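Long-range contacts in deacetylase EF_0837 (Enterococcus faecalis, PDB 2ICS), which deacetylates acetyl-(R)-mandelate, though with very low efficiency in vitro, as a two-zinc TIM-barrel enzyme of the amidohydrolase type that also binds adenine: residues A[6-11]-A[21-26]; A[73-78]-A[105-110]; A[289-294]-A[355-360]; A[329-334]-A[361-366]. All blocks are in the same frame, centred on the assembly; numbering follows the deposited sequence.

Contact 1 of 4, residues A[6-11]-A[21-26]; sequences DLLIKN and EIAIKE
Leu7 and Ile24 sit across from each other in an antiparallel beta hairpin, strands 5-13 and 19-25, and their side chains rise together from one face of the sheet. CB of Leu7 is 3.9 Å from CB of Ile24, and further out Leu7 CD2 rests on Ile24 CD1. Ile9 and Ile22, the next hydrogen-bonded pair, add to the same ridge; CD1 of Ile9 leans back along it to 4.2 Å from Ile24 CD1. This greasy ridge meets Leu331 and Ile363 of the neighbouring sheet, so the hairpin packs as one layer against another. On the other face Ala23 offers just a methyl, and CD1 of Leu8 lies over it, 3.8 Å from Ala23 CB; Ile36 also touches Leu8. At one end a classic beta bulge sets Asp6 and Leu7 both against Ile24, whose carbonyl O accepts from both amides. At the other, Lys10 folds its chain, kinked at the CB-CG and CG-CD bonds, over the Glu21 carboxylate, and both charged ends also bond to the backbone of Ile36. NZ of Lys10 reaches OE1 of Glu21 at 3.2 Å, on the syn side and 26° out of the carboxylate plane.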
loop_
_atom_site.group_PDB
_atom_site.type_symbol
_atom_site.label_atom_id
_atom_site.label_comp_id
_atom_site.label_asym_id
_atom_site.label_seq_id
_atom_site.Cartn_x
_atom_site.Cartn_y
_atom_site.Cartn_z
ATOM N N ASP A 6 -28.128 4.982 8.369
ATOM C CA ASP A 6 -27.438 5.899 9.265
ATOM C C ASP A 6 -26.859 7.029 8.425
ATOM O O ASP A 6 -26.933 8.197 8.799
ATOM C CB ASP A 6 -26.309 5.186 10.018
ATOM C CG ASP A 6 -26.820 4.087 10.935
ATOM O OD1 ASP A 6 -27.714 4.366 11.761
ATOM O OD2 ASP A 6 -26.325 2.945 10.833
ATOM N N LEU A 7 -26.289 6.672 7.279
ATOM C CA LEU A 7 -25.690 7.660 6.398
ATOM C C LEU A 7 -26.037 7.397 4.947
ATOM O O LEU A 7 -26.114 6.250 4.508
ATOM C CB LEU A 7 -24.172 7.666 6.563
ATOM C CG LEU A 7 -23.424 8.745 5.770
ATOM C CD1 LEU A 7 -23.873 10.121 6.236
ATOM C CD2 LEU A 7 -21.920 8.585 5.967
ATOM N N LEU A 8 -26.240 8.473 4.202
ATOM C CA LEU A 8 -26.583 8.370 2.798
ATOM C C LEU A 8 -25.777 9.407 2.030
ATOM O O LEU A 8 -25.744 10.578 2.402
ATOM C CB LEU A 8 -28.082 8.609 2.621
ATOM C CG LEU A 8 -28.697 8.295 1.260
ATOM C CD1 LEU A 8 -28.404 6.848 0.877
ATOM C CD2 LEU A 8 -30.206 8.548 1.329
ATOM N N ILE A 9 -25.120 8.968 0.962
ATOM C CA ILE A 9 -24.294 9.848 0.144
ATOM C C ILE A 9 -24.897 9.923 -1.254
ATOM O O ILE A 9 -25.016 8.909 -1.945
ATOM C CB ILE A 9 -22.854 9.307 0.087
ATOM C CG1 ILE A 9 -22.328 9.129 1.516
ATOM C CG2 ILE A 9 -21.959 10.258 -0.676
ATOM C CD1 ILE A 9 -21.137 8.212 1.617
ATOM N N LYS A 10 -25.272 11.130 -1.667
ATOM C CA LYS A 10 -25.912 11.333 -2.962
ATOM C C LYS A 10 -25.100 12.162 -3.950
ATOM O O LYS A 10 -24.170 12.877 -3.572
ATOM C CB LYS A 10 -27.265 12.023 -2.760
ATOM C CG LYS A 10 -27.994 11.610 -1.493
ATOM C CD LYS A 10 -29.027 10.527 -1.739
ATOM C CE LYS A 10 -30.211 11.061 -2.536
ATOM N NZ LYS A 10 -31.281 10.029 -2.666
ATOM N N ASN A 11 -25.482 12.051 -5.221
ATOM C CA ASN A 11 -24.871 12.788 -6.321
ATOM C C ASN A 11 -23.421 12.429 -6.631
ATOM O O ASN A 11 -22.699 13.200 -7.257
ATOM C CB ASN A 11 -24.993 14.292 -6.058
ATOM C CG ASN A 11 -25.352 15.067 -7.307
ATOM O OD1 ASN A 11 -26.241 14.664 -8.060
ATOM N ND2 ASN A 11 -24.676 16.186 -7.532
ATOM N N GLU A 21 -24.760 6.330 -5.478
ATOM C CA GLU A 21 -25.242 6.797 -4.186
ATOM C C GLU A 21 -25.014 5.616 -3.255
ATOM O O GLU A 21 -25.253 4.472 -3.634
ATOM C CB GLU A 21 -26.734 7.149 -4.238
ATOM C CG GLU A 21 -27.104 8.121 -5.357
ATOM C CD GLU A 21 -28.378 8.908 -5.070
ATOM O OE1 GLU A 21 -29.318 8.338 -4.470
ATOM O OE2 GLU A 21 -28.440 10.096 -5.459
ATOM N N ILE A 22 -24.537 5.889 -2.045
ATOM C CA ILE A 22 -24.261 4.824 -1.090
ATOM C C ILE A 22 -25.051 4.986 0.205
ATOM O O ILE A 22 -25.129 6.075 0.764
ATOM C CB ILE A 22 -22.741 4.759 -0.747
ATOM C CG1 ILE A 22 -21.917 4.500 -2.012
ATOM C CG2 ILE A 22 -22.474 3.650 0.255
ATOM C CD1 ILE A 22 -21.738 5.706 -2.902
ATOM N N ALA A 23 -25.634 3.887 0.673
ATOM C CA ALA A 23 -26.410 3.882 1.908
ATOM C C ALA A 23 -25.612 3.125 2.963
ATOM O O ALA A 23 -25.163 2.010 2.721
ATOM C CB ALA A 23 -27.761 3.209 1.675
ATOM N N ILE A 24 -25.446 3.732 4.133
ATOM C CA ILE A 24 -24.669 3.123 5.207
ATOM C C ILE A 24 -25.433 2.937 6.519
ATOM O O ILE A 24 -26.194 3.811 6.940
ATOM C CB ILE A 24 -23.415 3.977 5.506
ATOM C CG1 ILE A 24 -22.517 4.027 4.268
ATOM C CG2 ILE A 24 -22.672 3.423 6.710
ATOM C CD1 ILE A 24 -21.374 5.022 4.375
ATOM N N LYS A 25 -25.212 1.796 7.164
ATOM C CA LYS A 25 -25.840 1.508 8.448
ATOM C C LYS A 25 -24.991 0.503 9.221
ATOM O O LYS A 25 -24.611 -0.541 8.691
ATOM C CB LYS A 25 -27.259 0.961 8.262
ATOM C CG LYS A 25 -27.329 -0.463 7.745
ATOM C CD LYS A 25 -28.761 -0.974 7.764
ATOM C CE LYS A 25 -28.835 -2.441 7.359
ATOM N NZ LYS A 25 -30.227 -2.969 7.452
ATOM N N GLU A 26 -24.688 0.834 10.471
ATOM C CA GLU A 26 -23.883 -0.030 11.330
ATOM C C GLU A 26 -22.468 -0.228 10.794
ATOM O O GLU A 26 -22.000 -1.357 10.661
ATOM C CB GLU A 26 -24.565 -1.394 11.494
ATOM C CG GLU A 26 -25.906 -1.325 12.198
ATOM C CD GLU A 26 -25.828 -0.555 13.504
ATOM O OE1 GLU A 26 -25.015 -0.938 14.375
ATOM O OE2 GLU A 26 -26.580 0.434 13.659
#

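Contact 2 of 4, residues A[73-78]-A[105-110]; sequences YPDEIG and QQAKTN
Asp75 carries the polar side of this contact, pointing its carboxylate from the short, weakly bonded helix about 74-77 into the loop between helix 97-105 and strand 110-114. That loop completes a beta-alpha-beta connection, since strand 110-114 lies parallel to strand 83-89 in the sheet. Asp75 OD1 takes two good hydrogen bonds from one residue: the amide N of Thr109, 3.0 Å from Asp75 OD1, comes in nearly straight at 166° at the hydrogen, while the hydroxyl OG1 of Thr109 reaches the same OD1 at 2.9 Å on its anti lone pair. Thr109 can do this because OG1 stands beside its own backbone N (chi1 -51°), so both donors face the same oxygen. The amide of Lys108 adds weaker bonds, one to each carboxylate oxygen of Asp75. Thr109 OG1 has a further partner in the N of Val79.

Nonpolar contact is slight: CB of Pro74 meets the methyl of Ala107 at 3.7 Å. Separate from that pair is close van der Waals packing of Gly78 CA on Thr109 OG1, at 3.5 Å.

With neighbouring backbone N-H groups and a hydroxyl all turned toward one carboxylate, its negative charge is probably well stabilised, and the loop's path past Ala107 is tied directly to the helix.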
loop_
_atom_site.group_PDB
_atom_site.type_symbol
_atom_site.label_atom_id
_atom_site.label_comp_id
_atom_site.label_asym_id
_atom_site.label_seq_id
_atom_site.Cartn_x
_atom_site.Cartn_y
_atom_site.Cartn_z
ATOM N N TYR A 73 2.820 9.464 11.967
ATOM C CA TYR A 73 1.576 9.407 12.720
ATOM C C TYR A 73 0.456 8.956 11.799
ATOM O O TYR A 73 0.140 9.623 10.814
ATOM C CB TYR A 73 1.262 10.770 13.333
ATOM C CG TYR A 73 2.404 11.305 14.165
ATOM C CD1 TYR A 73 3.439 12.026 13.574
ATOM C CD2 TYR A 73 2.486 11.036 15.536
ATOM C CE1 TYR A 73 4.531 12.466 14.320
ATOM C CE2 TYR A 73 3.579 11.469 16.296
ATOM C CZ TYR A 73 4.595 12.180 15.677
ATOM O OH TYR A 73 5.686 12.590 16.396
ATOM N N PRO A 74 -0.158 7.806 12.116
ATOM C CA PRO A 74 -1.250 7.185 11.365
ATOM C C PRO A 74 -2.229 8.125 10.666
ATOM O O PRO A 74 -2.443 8.023 9.456
ATOM C CB PRO A 74 -1.928 6.319 12.417
ATOM C CG PRO A 74 -0.759 5.829 13.197
ATOM C CD PRO A 74 0.066 7.090 13.387
ATOM N N ASP A 75 -2.825 9.047 11.406
ATOM C CA ASP A 75 -3.791 9.928 10.781
ATOM C C ASP A 75 -3.220 10.985 9.845
ATOM O O ASP A 75 -3.963 11.564 9.055
ATOM C CB ASP A 75 -4.698 10.556 11.844
ATOM C CG ASP A 75 -5.497 9.511 12.611
ATOM O OD1 ASP A 75 -5.817 8.446 12.031
ATOM O OD2 ASP A 75 -5.812 9.754 13.792
ATOM N N GLU A 76 -1.913 11.233 9.908
ATOM C CA GLU A 76 -1.300 12.211 9.005
ATOM C C GLU A 76 -1.077 11.596 7.624
ATOM O O GLU A 76 -0.988 12.313 6.633
ATOM C CB GLU A 76 0.050 12.713 9.540
ATOM C CG GLU A 76 -0.037 13.563 10.795
ATOM C CD GLU A 76 -0.988 14.734 10.641
ATOM O OE1 GLU A 76 -0.837 15.512 9.677
ATOM O OE2 GLU A 76 -1.885 14.875 11.491
ATOM N N ILE A 77 -0.979 10.273 7.563
ATOM C CA ILE A 77 -0.772 9.578 6.288
ATOM C C ILE A 77 -2.041 8.840 5.896
ATOM O O ILE A 77 -2.133 8.279 4.802
ATOM C CB ILE A 77 0.346 8.519 6.382
ATOM C CG1 ILE A 77 -0.045 7.468 7.425
ATOM C CG2 ILE A 77 1.670 9.176 6.737
ATOM C CD1 ILE A 77 0.863 6.268 7.466
ATOM N N GLY A 78 -3.010 8.825 6.804
ATOM C CA GLY A 78 -4.250 8.125 6.543
ATOM C C GLY A 78 -5.435 9.022 6.266
ATOM O O GLY A 78 -5.492 9.695 5.239
ATOM N N GLN A 105 -4.818 1.577 17.718
ATOM C CA GLN A 105 -6.256 1.556 17.963
ATOM C C GLN A 105 -6.885 2.934 18.133
ATOM O O GLN A 105 -8.046 3.135 17.787
ATOM C CB GLN A 105 -6.566 0.709 19.200
ATOM C CG GLN A 105 -6.037 -0.705 19.112
ATOM C CD GLN A 105 -6.284 -1.322 17.750
ATOM O OE1 GLN A 105 -7.426 -1.426 17.297
ATOM N NE2 GLN A 105 -5.208 -1.728 17.084
ATOM N N GLN A 106 -6.123 3.883 18.660
ATOM C CA GLN A 106 -6.643 5.229 18.885
ATOM C C GLN A 106 -6.694 6.087 17.620
ATOM O O GLN A 106 -7.184 7.217 17.649
ATOM C CB GLN A 106 -5.806 5.938 19.958
ATOM C CG GLN A 106 -4.338 6.097 19.596
ATOM C CD GLN A 106 -3.538 6.863 20.644
ATOM O OE1 GLN A 106 -3.469 6.463 21.813
ATOM N NE2 GLN A 106 -2.923 7.969 20.226
ATOM N N ALA A 107 -6.193 5.551 16.510
ATOM C CA ALA A 107 -6.184 6.286 15.247
ATOM C C ALA A 107 -7.542 6.210 14.559
ATOM O O ALA A 107 -8.247 5.217 14.674
ATOM C CB ALA A 107 -5.100 5.730 14.321
ATOM N N LYS A 108 -7.910 7.272 13.853
ATOM C CA LYS A 108 -9.184 7.295 13.146
ATOM C C LYS A 108 -9.053 6.336 11.968
ATOM O O LYS A 108 -9.989 5.611 11.621
ATOM C CB LYS A 108 -9.484 8.710 12.643
ATOM C CG LYS A 108 -9.732 9.742 13.745
ATOM C CD LYS A 108 -9.802 11.152 13.156
ATOM C CE LYS A 108 -10.278 12.192 14.171
ATOM N NZ LYS A 108 -9.390 12.296 15.365
ATOM N N THR A 109 -7.866 6.336 11.372
ATOM C CA THR A 109 -7.558 5.489 10.231
ATOM C C THR A 109 -7.497 4.033 10.663
ATOM O O THR A 109 -7.105 3.741 11.788
ATOM C CB THR A 109 -6.181 5.857 9.637
ATOM O OG1 THR A 109 -6.120 7.270 9.399
ATOM C CG2 THR A 109 -5.952 5.123 8.329
ATOM N N ASN A 110 -7.895 3.120 9.780
ATOM C CA ASN A 110 -7.799 1.703 10.104
ATOM C C ASN A 110 -6.328 1.379 9.891
ATOM O O ASN A 110 -5.763 1.705 8.846
ATOM C CB ASN A 110 -8.646 0.843 9.162
ATOM C CG ASN A 110 -10.120 1.152 9.257
ATOM O OD1 ASN A 110 -10.664 1.282 10.350
ATOM N ND2 ASN A 110 -10.781 1.265 8.110
#

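Contact 3 of 4, residues A[289-294]-A[355-360]; sequences TMEKLR and EQIRPI
The guanidinium of Arg294 meets Glu355 at its edge: OE1 of Glu355 lies in the guanidinium plane and is gripped side-on by two nitrogens, NE at 2.6 Å and NH2 at 3.0 Å from that same OE1. The carboxylate plane is turned 44° from the guanidinium; NE arrives nearly in line with the C-O bond of Glu355, and NH2 comes from above the carboxylate plane. Trp300 NE1 also donates to OE1. A second flat group, the carboxylate of Glu291, points from helix 286-296 at the backbone of strand 350-364. Its OE2 uses the anti lone pair to accept from N of Ile357, 3.0 Å away, and its CB-CG-CD chain is stretched out (chi2 169°) to reach it; OE1 is left to Lys341 in a salt bridge. A water joins the two backbones, donating to the carbonyl O of Glu291 and to that of Glu355.

Apolar packing accompanies these bonds: CE of selenomethionine Met290 meets CD1 of Ile357 at 3.7 Å, and both residues touch Trp56. Segment 289-294 runs roughly antiparallel to segment 355-360, their N-to-C directions 152° apart. The buried Glu291 probably keeps its charge through Lys341, and its other oxygen holds the strand backbone in place.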
loop_
_atom_site.group_PDB
_atom_site.type_symbol
_atom_site.label_atom_id
_atom_site.label_comp_id
_atom_site.label_asym_id
_atom_site.label_seq_id
_atom_site.Cartn_x
_atom_site.Cartn_y
_atom_site.Cartn_z
ATOM N N THR A 289 1.507 9.950 -5.373
ATOM C CA THR A 289 2.077 8.749 -5.955
ATOM C C THR A 289 1.160 8.307 -7.095
ATOM O O THR A 289 1.623 7.852 -8.136
ATOM C CB THR A 289 2.187 7.630 -4.902
ATOM O OG1 THR A 289 2.878 8.133 -3.751
ATOM C CG2 THR A 289 2.964 6.446 -5.458
HETATM N N MSE A 290 -0.144 8.457 -6.890
HETATM C CA MSE A 290 -1.127 8.097 -7.902
HETATM C C MSE A 290 -0.971 8.992 -9.143
HETATM O O MSE A 290 -1.103 8.525 -10.275
HETATM C CB MSE A 290 -2.537 8.234 -7.320
HETATM C CG MSE A 290 -2.821 7.254 -6.177
HETATM SE SE MSE A 290 -4.389 7.729 -5.133
HETATM C CE MSE A 290 -5.745 7.379 -6.460
ATOM N N GLU A 291 -0.684 10.274 -8.920
ATOM C CA GLU A 291 -0.502 11.216 -10.016
ATOM C C GLU A 291 0.767 10.876 -10.795
ATOM O O GLU A 291 0.891 11.215 -11.971
ATOM C CB GLU A 291 -0.415 12.650 -9.482
ATOM C CG GLU A 291 -1.632 13.075 -8.675
ATOM C CD GLU A 291 -1.412 14.373 -7.933
ATOM O OE1 GLU A 291 -0.248 14.665 -7.591
ATOM O OE2 GLU A 291 -2.403 15.092 -7.680
ATOM N N LYS A 292 1.714 10.207 -10.140
ATOM C CA LYS A 292 2.950 9.826 -10.820
ATOM C C LYS A 292 2.687 8.694 -11.810
ATOM O O LYS A 292 3.224 8.688 -12.915
ATOM C CB LYS A 292 4.021 9.421 -9.807
ATOM C CG LYS A 292 4.555 10.605 -9.002
ATOM C CD LYS A 292 5.623 10.194 -7.991
ATOM C CE LYS A 292 6.085 11.407 -7.189
ATOM N NZ LYS A 292 6.956 11.050 -6.040
ATOM N N LEU A 293 1.858 7.729 -11.429
ATOM C CA LEU A 293 1.556 6.647 -12.358
ATOM C C LEU A 293 0.596 7.137 -13.430
ATOM O O LEU A 293 0.477 6.536 -14.496
ATOM C CB LEU A 293 0.982 5.453 -11.606
ATOM C CG LEU A 293 2.202 4.805 -10.943
ATOM C CD1 LEU A 293 1.940 4.523 -9.488
ATOM C CD2 LEU A 293 2.586 3.560 -11.723
ATOM N N ARG A 294 -0.080 8.245 -13.149
ATOM C CA ARG A 294 -0.995 8.816 -14.121
ATOM C C ARG A 294 -0.137 9.432 -15.215
ATOM O O ARG A 294 -0.393 9.233 -16.400
ATOM C CB ARG A 294 -1.873 9.891 -13.476
ATOM C CG ARG A 294 -2.700 10.701 -14.476
ATOM C CD ARG A 294 -3.474 9.800 -15.420
ATOM N NE ARG A 294 -4.262 10.555 -16.389
ATOM C CZ ARG A 294 -4.487 10.157 -17.638
ATOM N NH1 ARG A 294 -3.978 9.010 -18.078
ATOM N NH2 ARG A 294 -5.225 10.903 -18.450
ATOM N N GLU A 355 -2.743 16.367 -14.450
ATOM C CA GLU A 355 -3.944 16.124 -13.656
ATOM C C GLU A 355 -3.632 15.819 -12.189
ATOM O O GLU A 355 -2.695 15.080 -11.875
ATOM C CB GLU A 355 -4.743 14.975 -14.281
ATOM C CG GLU A 355 -4.864 15.081 -15.803
ATOM C CD GLU A 355 -5.747 14.006 -16.414
ATOM O OE1 GLU A 355 -5.488 12.806 -16.192
ATOM O OE2 GLU A 355 -6.704 14.362 -17.126
ATOM N N GLN A 356 -4.431 16.395 -11.296
ATOM C CA GLN A 356 -4.255 16.215 -9.861
ATOM C C GLN A 356 -5.498 15.613 -9.209
ATOM O O GLN A 356 -6.624 16.030 -9.496
ATOM C CB GLN A 356 -3.949 17.562 -9.198
ATOM C CG GLN A 356 -2.595 18.161 -9.546
ATOM C CD GLN A 356 -2.409 19.552 -8.955
ATOM O OE1 GLN A 356 -2.672 19.775 -7.774
ATOM N NE2 GLN A 356 -1.949 20.490 -9.777
ATOM N N ILE A 357 -5.292 14.632 -8.331
ATOM C CA ILE A 357 -6.409 14.009 -7.634
ATOM C C ILE A 357 -6.367 14.506 -6.189
ATOM O O ILE A 357 -5.302 14.540 -5.571
ATOM C CB ILE A 357 -6.327 12.456 -7.708
ATOM C CG1 ILE A 357 -7.551 11.841 -7.026
ATOM C CG2 ILE A 357 -5.023 11.955 -7.088
ATOM C CD1 ILE A 357 -7.750 10.363 -7.330
ATOM N N ARG A 358 -7.523 14.912 -5.663
ATOM C CA ARG A 358 -7.594 15.452 -4.306
ATOM C C ARG A 358 -8.796 14.997 -3.489
ATOM O O ARG A 358 -9.939 15.226 -3.872
ATOM C CB ARG A 358 -7.626 16.983 -4.358
ATOM C CG ARG A 358 -6.512 17.615 -5.162
ATOM C CD ARG A 358 -6.787 19.087 -5.394
ATOM N NE ARG A 358 -5.771 19.703 -6.243
ATOM C CZ ARG A 358 -5.800 20.972 -6.636
ATOM N NH1 ARG A 358 -6.797 21.763 -6.257
ATOM N NH2 ARG A 358 -4.829 21.453 -7.403
ATOM N N PRO A 359 -8.553 14.365 -2.334
ATOM C CA PRO A 359 -9.667 13.913 -1.497
ATOM C C PRO A 359 -10.280 15.121 -0.788
ATOM O O PRO A 359 -9.553 15.987 -0.309
ATOM C CB PRO A 359 -8.992 12.960 -0.517
ATOM C CG PRO A 359 -7.649 13.589 -0.331
ATOM C CD PRO A 359 -7.260 13.964 -1.750
ATOM N N ILE A 360 -11.606 15.191 -0.735
ATOM C CA ILE A 360 -12.252 16.308 -0.062
ATOM C C ILE A 360 -13.029 15.816 1.148
ATOM O O ILE A 360 -13.306 16.580 2.069
ATOM C CB ILE A 360 -13.200 17.076 -1.008
ATOM C CG1 ILE A 360 -14.308 16.153 -1.507
ATOM C CG2 ILE A 360 -12.411 17.666 -2.174
ATOM C CD1 ILE A 360 -15.336 16.864 -2.379
HETATM O O HOH W 1 -1.136 12.935 -12.989
#

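Contact 4 of 4, residues A[329-334]-A[361-366]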
loop_
_atom_site.group_PDB
_atom_site.type_symbol
_atom_site.label_atom_id
_atom_site.label_comp_id
_atom_site.label_asym_id
_atom_site.label_seq_id
_atom_site.Cartn_x
_atom_site.Cartn_y
_atom_site.Cartn_z
ATOM N N ALA A 329 -17.998 0.291 5.685
ATOM C CA ALA A 329 -18.298 1.599 5.132
ATOM C C ALA A 329 -17.092 2.540 5.151
ATOM O O ALA A 329 -17.013 3.468 5.963
ATOM C CB ALA A 329 -19.474 2.226 5.883
ATOM N N ASP A 330 -16.141 2.274 4.261
ATOM C CA ASP A 330 -14.954 3.114 4.112
ATOM C C ASP A 330 -15.019 3.653 2.692
ATOM O O ASP A 330 -15.125 2.880 1.737
ATOM C CB ASP A 330 -13.662 2.306 4.277
ATOM C CG ASP A 330 -13.486 1.754 5.675
ATOM O OD1 ASP A 330 -14.135 2.261 6.619
ATOM O OD2 ASP A 330 -12.678 0.816 5.831
ATOM N N LEU A 331 -14.967 4.971 2.550
ATOM C CA LEU A 331 -15.038 5.592 1.235
ATOM C C LEU A 331 -14.154 6.816 1.145
ATOM O O LEU A 331 -13.866 7.467 2.143
ATOM C CB LEU A 331 -16.471 6.030 0.909
ATOM C CG LEU A 331 -17.606 5.009 0.823
ATOM C CD1 LEU A 331 -18.004 4.534 2.218
ATOM C CD2 LEU A 331 -18.792 5.670 0.145
ATOM N N THR A 332 -13.730 7.127 -0.069
ATOM C CA THR A 332 -12.919 8.297 -0.303
ATOM C C THR A 332 -13.679 9.089 -1.353
ATOM O O THR A 332 -14.095 8.544 -2.380
ATOM C CB THR A 332 -11.515 7.926 -0.817
ATOM O OG1 THR A 332 -10.858 7.095 0.153
ATOM C CG2 THR A 332 -10.683 9.184 -1.042
ATOM N N ILE A 333 -13.891 10.366 -1.063
ATOM C CA ILE A 333 -14.613 11.268 -1.946
ATOM C C ILE A 333 -13.579 12.284 -2.404
ATOM O O ILE A 333 -12.896 12.909 -1.583
ATOM C CB ILE A 333 -15.774 11.924 -1.178
ATOM C CG1 ILE A 333 -16.661 10.817 -0.586
ATOM C CG2 ILE A 333 -16.588 12.813 -2.096
ATOM C CD1 ILE A 333 -17.862 11.312 0.192
ATOM N N PHE A 334 -13.463 12.449 -3.717
ATOM C CA PHE A 334 -12.438 13.320 -4.266
ATOM C C PHE A 334 -12.784 13.984 -5.588
ATOM O O PHE A 334 -13.837 13.739 -6.177
ATOM C CB PHE A 334 -11.179 12.482 -4.468
ATOM C CG PHE A 334 -11.401 11.281 -5.352
ATOM C CD1 PHE A 334 -11.207 11.366 -6.730
ATOM C CD2 PHE A 334 -11.872 10.083 -4.813
ATOM C CE1 PHE A 334 -11.482 10.275 -7.560
ATOM C CE2 PHE A 334 -12.152 8.989 -5.634
ATOM C CZ PHE A 334 -11.958 9.083 -7.007
ATOM N N LYS A 361 -13.387 14.538 1.133
ATOM C CA LYS A 361 -14.101 13.913 2.241
ATOM C C LYS A 361 -13.640 12.474 2.366
ATOM O O LYS A 361 -13.383 11.805 1.366
ATOM C CB LYS A 361 -15.615 13.938 2.028
ATOM C CG LYS A 361 -16.289 15.236 2.441
ATOM C CD LYS A 361 -17.803 15.087 2.471
ATOM C CE LYS A 361 -18.474 16.329 3.041
ATOM N NZ LYS A 361 -18.160 17.547 2.246
ATOM N N THR A 362 -13.530 12.002 3.600
ATOM C CA THR A 362 -13.099 10.640 3.841
ATOM C C THR A 362 -14.007 10.015 4.888
ATOM O O THR A 362 -14.182 10.556 5.978
ATOM C CB THR A 362 -11.632 10.603 4.327
ATOM O OG1 THR A 362 -10.796 11.274 3.372
ATOM C CG2 THR A 362 -11.156 9.167 4.480
ATOM N N ILE A 363 -14.595 8.879 4.542
ATOM C CA ILE A 363 -15.489 8.186 5.450
ATOM C C ILE A 363 -14.827 6.909 5.925
ATOM O O ILE A 363 -14.303 6.137 5.120
ATOM C CB ILE A 363 -16.819 7.833 4.759
ATOM C CG1 ILE A 363 -17.470 9.110 4.228
ATOM C CG2 ILE A 363 -17.744 7.122 5.742
ATOM C CD1 ILE A 363 -18.746 8.871 3.482
ATOM N N ILE A 364 -14.861 6.694 7.236
ATOM C CA ILE A 364 -14.253 5.522 7.837
ATOM C C ILE A 364 -15.236 4.866 8.796
ATOM O O ILE A 364 -15.692 5.494 9.752
ATOM C CB ILE A 364 -12.984 5.903 8.625
ATOM C CG1 ILE A 364 -12.002 6.637 7.707
ATOM C CG2 ILE A 364 -12.358 4.653 9.231
ATOM C CD1 ILE A 364 -10.667 6.996 8.365
ATOM N N GLY A 365 -15.546 3.598 8.533
ATOM C CA GLY A 365 -16.470 2.860 9.368
ATOM C C GLY A 365 -17.783 3.600 9.525
ATOM O O GLY A 365 -18.446 3.486 10.553
ATOM N N GLY A 366 -18.154 4.373 8.510
ATOM C CA GLY A 366 -19.397 5.115 8.575
ATOM C C GLY A 366 -19.260 6.520 9.127
ATOM O O GLY A 366 -20.212 7.301 9.070
#
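Asp330 OD1 accepts the amide of Gly365 at 2.7 Å, nearly straight at 167° and close to the direction of the C-O bond. CG of Asp330 lies opposite the carbonyl carbon (chi1 -66°), which turns OD1 toward the glycine, while OD2 makes a salt bridge to Lys320 NZ. One residue back, Ala329 O takes the amide of Gly366 at 2.9 Å, on a lone pair. These two bonds fasten the residues just before strand 331-344 to the Gly365-Gly366 turn, where positive phi angles suit residues without side chains.

Beyond them the chains run antiparallel, with Leu331 pairing with Ile363 and Ile333 with Lys361, each by two backbone hydrogen bonds. This is the base of the long beta hairpin 331-344 / 350-364, part of the mixed sheet that faces the 6-11 / 21-26 hairpin. On the face carrying Leu331, Ile333, Lys361 and Ile363, CB of Ile333 lies 3.8 Å from CB of Lys361, the two side chains pointing the same way, and CD1 of Ile333 crosses over to CD1 of Ile363 at 4.2 Å. Leu331 also touches Leu323, and Ile333 touches Leu46. On the other face sit Thr332 and Thr362; Thr332 OG1 hydrogen-bonds Gly82 O and Trp56 N.

Contact 4 touches each of the other three. Its face with Leu331 and Ile363 packs on the hairpin of contact 1, with centres about 10 Å apart and Ile24 CG2 lying 3.5 Å from Ala329 CB. Toward contact 2, about 14 Å away centre to centre, Ile364 CD1 touches Thr109 CA at 3.9 Å. Contacts 3 and 4 share strand 350-364, with Ile360 N probably hydrogen-bonded to Ile333 O at 2.8 Å. Contacts 1 and 3 do not touch, their nearest atoms being about 10 Å apart. None of the four forms the metal site; contact 2 comes nearest to it in the sense that the side chain of Pro74 is about 10 Å from that of the zinc ligand His62.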